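Topoisomerase IV subunit A (Escherichia coli, PDB 1ZVT) forms part of a type II DNA topoisomerase that separates linked DNA, with this C-terminal beta-pinwheel domain probably binding DNA and influencing substrate choice. Local coordinates at residues Tyr106-Thr111 against Ala124-Pro129; Leu128-His133 against Glu182-Glu187. All blocks are in the same frame, centred on the assembly; numbering follows the deposited sequence.

Interaction 1 (Tyr106-Thr111 against Ala124-Pro129); sequences YGFVCT and ALITLP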
loop_
_atom_site.group_PDB
_atom_site.type_symbol
_atom_site.label_atom_id
_atom_site.label_comp_id
_atom_site.label_asym_id
_atom_site.label_seq_id
_atom_site.Cartn_x
_atom_site.Cartn_y
_atom_site.Cartn_z
ATOM N N TYR A 106 12.701 -1.662 3.774
ATOM C CA TYR A 106 12.561 -0.987 5.065
ATOM C C TYR A 106 11.121 -0.559 5.283
ATOM O O TYR A 106 10.423 -0.250 4.340
ATOM C CB TYR A 106 13.470 0.252 5.101
ATOM C CG TYR A 106 14.939 -0.110 5.152
ATOM C CD1 TYR A 106 15.649 -0.409 3.987
ATOM C CD2 TYR A 106 15.599 -0.159 6.364
ATOM C CE1 TYR A 106 17.020 -0.756 4.038
ATOM C CE2 TYR A 106 16.948 -0.505 6.438
ATOM C CZ TYR A 106 17.643 -0.812 5.275
ATOM O OH TYR A 106 18.973 -1.135 5.356
ATOM N N GLY A 107 10.672 -0.532 6.532
ATOM C CA GLY A 107 9.346 -0.010 6.813
ATOM C C GLY A 107 8.986 0.051 8.274
ATOM O O GLY A 107 9.843 -0.109 9.161
ATOM N N PHE A 108 7.717 0.308 8.544
ATOM C CA PHE A 108 7.296 0.473 9.932
ATOM C C PHE A 108 5.820 0.287 10.079
ATOM O O PHE A 108 5.063 0.385 9.117
ATOM C CB PHE A 108 7.748 1.850 10.487
ATOM C CG PHE A 108 7.274 3.050 9.678
ATOM C CD1 PHE A 108 6.059 3.656 9.970
ATOM C CD2 PHE A 108 8.063 3.589 8.650
ATOM C CE1 PHE A 108 5.601 4.780 9.225
ATOM C CE2 PHE A 108 7.623 4.696 7.917
ATOM C CZ PHE A 108 6.381 5.284 8.200
ATOM N N VAL A 109 5.394 0.022 11.305
ATOM C CA VAL A 109 3.966 0.019 11.594
ATOM C C VAL A 109 3.606 1.423 12.071
ATOM O O VAL A 109 4.380 2.049 12.802
ATOM C CB VAL A 109 3.623 -1.021 12.683
ATOM C CG1 VAL A 109 2.165 -0.929 13.059
ATOM C CG2 VAL A 109 3.931 -2.446 12.169
ATOM N N CYS A 110 2.459 1.936 11.640
ATOM C CA CYS A 110 1.958 3.221 12.142
ATOM C C CYS A 110 0.441 3.155 12.252
ATOM O O CYS A 110 -0.137 2.087 12.062
ATOM C CB CYS A 110 2.387 4.403 11.261
ATOM S SG CYS A 110 1.728 4.427 9.556
ATOM N N THR A 111 -0.190 4.269 12.625
ATOM C CA THR A 111 -1.647 4.344 12.582
ATOM C C THR A 111 -2.077 5.290 11.456
ATOM O O THR A 111 -1.278 6.087 10.960
ATOM C CB THR A 111 -2.255 4.870 13.901
ATOM O OG1 THR A 111 -1.790 6.202 14.140
ATOM C CG2 THR A 111 -1.903 3.942 15.097
ATOM N N ALA A 124 6.127 14.300 4.893
ATOM C CA ALA A 124 7.098 13.279 4.515
ATOM C C ALA A 124 6.871 12.090 5.431
ATOM O O ALA A 124 7.151 12.170 6.628
ATOM C CB ALA A 124 8.534 13.828 4.672
ATOM N N LEU A 125 6.289 11.019 4.913
ATOM C CA LEU A 125 5.880 9.916 5.786
ATOM C C LEU A 125 6.899 8.790 5.753
ATOM O O LEU A 125 7.315 8.295 6.800
ATOM C CB LEU A 125 4.500 9.389 5.408
ATOM C CG LEU A 125 4.046 8.045 5.977
ATOM C CD1 LEU A 125 3.773 8.141 7.463
ATOM C CD2 LEU A 125 2.788 7.570 5.212
ATOM N N ILE A 126 7.252 8.352 4.550
ATOM C CA ILE A 126 8.291 7.326 4.418
ATOM C C ILE A 126 9.432 7.825 3.540
ATOM O O ILE A 126 9.221 8.378 2.448
ATOM C CB ILE A 126 7.733 5.947 3.975
ATOM C CG1 ILE A 126 8.866 4.914 3.853
ATOM C CG2 ILE A 126 6.915 6.063 2.690
ATOM C CD1 ILE A 126 8.369 3.502 3.983
ATOM N N THR A 127 10.642 7.699 4.065
ATOM C CA THR A 127 11.810 8.146 3.359
ATOM C C THR A 127 12.287 7.034 2.427
ATOM O O THR A 127 12.526 5.910 2.866
ATOM C CB THR A 127 12.906 8.523 4.353
ATOM O OG1 THR A 127 12.357 9.475 5.263
ATOM C CG2 THR A 127 14.105 9.116 3.646
ATOM N N LEU A 128 12.410 7.360 1.145
ATOM C CA LEU A 128 12.836 6.378 0.155
ATOM C C LEU A 128 14.321 6.499 -0.129
ATOM O O LEU A 128 14.809 7.599 -0.475
ATOM C CB LEU A 128 12.095 6.583 -1.153
ATOM C CG LEU A 128 10.572 6.500 -1.085
ATOM C CD1 LEU A 128 10.004 6.815 -2.450
ATOM C CD2 LEU A 128 10.145 5.104 -0.621
ATOM N N PRO A 129 15.042 5.375 -0.010
ATOM C CA PRO A 129 16.422 5.282 -0.530
ATOM C C PRO A 129 16.513 5.569 -2.013
ATOM O O PRO A 129 15.500 5.641 -2.685
ATOM C CB PRO A 129 16.806 3.824 -0.237
ATOM C CG PRO A 129 16.004 3.500 0.997
ATOM C CD PRO A 129 14.646 4.146 0.708
#
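The aromatic ring of F108 rises from strand 106-111 to meet L125 and I126 of the 124-129 loop, inside a beta-pinwheel whose blades are four-stranded antiparallel sheets. The strand belongs to one blade; the loop follows strand 123-124, an outer strand of another. The bond from CA to CB of F108 already points toward the loop, and chi1 of 56°, with CG between the backbone N and the carbonyl carbon, places the ring against L125 and I126. L125 is met at the ring's edge: its CD1 lies in the ring plane, 3.9 Å from F108 CZ, brought there by a side chain whose CG is anti to the backbone N (chi1 166°). I126 comes in differently. Its CB approaches F108 CE2 at 4.1 Å and at a slant to the ring, while I126 CD1 extends toward the strand, 4.3 Å from the carbonyl O of Y106. On the strand's own side, the CB of C110 also lies at the ring edge, in plane. M100 of strand 97-101 touches F108, C110 and L125, continuing this buried apolar cluster into the neighbouring strand. The shortest approach is polar on one side: the carbonyl O of L125 sits 3.4 Å from F108 CZ, at the ring edge and near its plane.

Interaction 2 (Leu128-His133 against Glu182-Glu187); sequences LPENAH and EAARGE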
loop_
_atom_site.group_PDB
_atom_site.type_symbol
_atom_site.label_atom_id
_atom_site.label_comp_id
_atom_site.label_asym_id
_atom_site.label_seq_id
_atom_site.Cartn_x
_atom_site.Cartn_y
_atom_site.Cartn_z
ATOM N N LEU A 128 12.410 7.360 1.145
ATOM C CA LEU A 128 12.836 6.378 0.155
ATOM C C LEU A 128 14.321 6.499 -0.129
ATOM O O LEU A 128 14.809 7.599 -0.475
ATOM C CB LEU A 128 12.095 6.583 -1.153
ATOM C CG LEU A 128 10.572 6.500 -1.085
ATOM C CD1 LEU A 128 10.004 6.815 -2.450
ATOM C CD2 LEU A 128 10.145 5.104 -0.621
ATOM N N PRO A 129 15.042 5.375 -0.010
ATOM C CA PRO A 129 16.422 5.282 -0.530
ATOM C C PRO A 129 16.513 5.569 -2.013
ATOM O O PRO A 129 15.500 5.641 -2.685
ATOM C CB PRO A 129 16.806 3.824 -0.237
ATOM C CG PRO A 129 16.004 3.500 0.997
ATOM C CD PRO A 129 14.646 4.146 0.708
ATOM N N GLU A 130 17.740 5.741 -2.514
ATOM C CA GLU A 130 17.965 6.089 -3.900
ATOM C C GLU A 130 17.242 5.132 -4.847
ATOM O O GLU A 130 17.439 3.914 -4.781
ATOM C CB GLU A 130 19.468 6.078 -4.197
ATOM C CG GLU A 130 19.806 6.690 -5.536
ATOM C CD GLU A 130 21.275 6.549 -5.889
ATOM O OE1 GLU A 130 22.003 5.794 -5.196
ATOM O OE2 GLU A 130 21.697 7.194 -6.872
ATOM N N ASN A 131 16.384 5.694 -5.700
ATOM C CA ASN A 131 15.638 4.924 -6.705
ATOM C C ASN A 131 14.619 3.947 -6.138
ATOM O O ASN A 131 14.125 3.056 -6.846
ATOM C CB ASN A 131 16.615 4.208 -7.647
ATOM C CG ASN A 131 17.527 5.183 -8.365
ATOM O OD1 ASN A 131 17.114 6.304 -8.699
ATOM N ND2 ASN A 131 18.792 4.793 -8.568
ATOM N N ALA A 132 14.281 4.114 -4.869
ATOM C CA ALA A 132 13.293 3.223 -4.260
ATOM C C ALA A 132 11.884 3.734 -4.511
ATOM O O ALA A 132 11.693 4.910 -4.872
ATOM C CB ALA A 132 13.542 3.091 -2.775
ATOM N N HIS A 133 10.917 2.844 -4.286
ATOM C CA HIS A 133 9.495 3.152 -4.467
ATOM C C HIS A 133 8.723 2.749 -3.240
ATOM O O HIS A 133 9.166 1.889 -2.462
ATOM C CB HIS A 133 8.948 2.385 -5.672
ATOM C CG HIS A 133 9.752 2.596 -6.915
ATOM N ND1 HIS A 133 10.842 1.814 -7.231
ATOM C CD2 HIS A 133 9.671 3.541 -7.880
ATOM C CE1 HIS A 133 11.387 2.256 -8.353
ATOM N NE2 HIS A 133 10.686 3.294 -8.775
ATOM N N GLU A 182 22.625 -2.848 -4.451
ATOM C CA GLU A 182 21.871 -3.666 -5.389
ATOM C C GLU A 182 20.432 -3.120 -5.596
ATOM O O GLU A 182 19.930 -3.032 -6.723
ATOM C CB GLU A 182 21.848 -5.102 -4.865
ATOM C CG GLU A 182 21.531 -6.151 -5.888
ATOM C CD GLU A 182 21.373 -7.541 -5.282
ATOM O OE1 GLU A 182 21.227 -7.671 -4.041
ATOM O OE2 GLU A 182 21.360 -8.503 -6.051
ATOM N N ALA A 183 19.791 -2.715 -4.500
ATOM C CA ALA A 183 18.456 -2.140 -4.571
ATOM C C ALA A 183 18.478 -0.823 -5.342
ATOM O O ALA A 183 17.601 -0.575 -6.153
ATOM C CB ALA A 183 17.898 -1.927 -3.183
ATOM N N ALA A 184 19.492 0.010 -5.110
ATOM C CA ALA A 184 19.572 1.287 -5.796
ATOM C C ALA A 184 19.777 1.102 -7.304
ATOM O O ALA A 184 19.388 1.965 -8.088
ATOM C CB ALA A 184 20.695 2.148 -5.189
ATOM N N ARG A 185 20.390 -0.018 -7.692
ATOM C CA ARG A 185 20.600 -0.364 -9.106
ATOM C C ARG A 185 19.361 -1.026 -9.740
ATOM O O ARG A 185 19.327 -1.273 -10.952
ATOM C CB ARG A 185 21.826 -1.285 -9.267
ATOM C CG ARG A 185 23.184 -0.601 -9.133
ATOM C CD ARG A 185 24.335 -1.608 -9.364
ATOM N NE ARG A 185 25.015 -1.919 -8.109
ATOM C CZ ARG A 185 25.182 -3.128 -7.592
ATOM N NH1 ARG A 185 24.731 -4.196 -8.221
ATOM N NH2 ARG A 185 25.836 -3.275 -6.434
ATOM N N GLY A 186 18.356 -1.326 -8.928
ATOM C CA GLY A 186 17.166 -2.015 -9.419
ATOM C C GLY A 186 17.392 -3.493 -9.667
ATOM O O GLY A 186 16.582 -4.141 -10.356
ATOM N N GLU A 187 18.466 -4.043 -9.094
ATOM C CA GLU A 187 18.833 -5.445 -9.309
ATOM C C GLU A 187 18.175 -6.418 -8.327
ATOM O O GLU A 187 18.165 -7.643 -8.543
ATOM C CB GLU A 187 20.351 -5.604 -9.278
ATOM C CG GLU A 187 21.043 -4.864 -10.402
ATOM C CD GLU A 187 22.541 -4.743 -10.192
ATOM O OE1 GLU A 187 23.043 -5.063 -9.088
ATOM O OE2 GLU A 187 23.224 -4.296 -11.129
#
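N131 and A184 meet at the protein surface, where the asparagine side chain reaches from a turn to a helical backbone carbonyl. At its base, the bond from CA to CB of N131 points toward the 182-187 segment, and CB lies 3.6 Å from A184 O. With chi1 at -59°, anti to the backbone carbonyl carbon of N131, CG stays 3.7 Å from A184 O. At the tip, N131 ND2 donates to A184 O over 2.9 Å. The bond is nearly straight, 166° at the hydrogen; the donor lies in the carbonyl plane of A184, and the acceptor close to the amide plane of N131, so both flat groups are well turned for it. The asparagine occupies the third position of a type II beta turn from P129 to A132, closed by A132 N to P129 O at 2.9 Å. Its partner stands where helix 180-184 runs into a Schellman motif: G186, with positive phi, sends its N to A183 O at 3.0 Å, and E187 N reaches E182 O at the same length. The aligned peptide dipoles at the C-terminal end of a helix would probably make the A184 carbonyl oxygen a somewhat stronger acceptor. E130 lies alongside. Its carbonyl O receives a CA-H...O contact from A184 CA at 3.5 Å, and its extended side chain brings OE1 to 3.9 Å from A184 CB. Further along the loop, the backbone N of H133 is hydrogen-bonded to D103 OD1, in the turn between strands 97-101 and 106-111 of the blade the loop enters.

Both contacts are made by the one long connection between strands 123-124 and 138-139, which leads from the sheet of strands 47-51 and 55-59 to that of 97-101 and 106-111. Interaction 1 uses its first part and interaction 2 the next; the two share L128 and P129, and their centres lie about 15 Å apart. Interaction 1 is buried, its centre about 11 Å from the chain centre, whereas interaction 2 is at the surface, about 18 Å out. Helix 180-184 lies on the corresponding next connection, between strand 173-174 and strand 190-196. The loop is therefore packed against the blade it enters and also touches the following interblade connection, linking successive pinwheel blades.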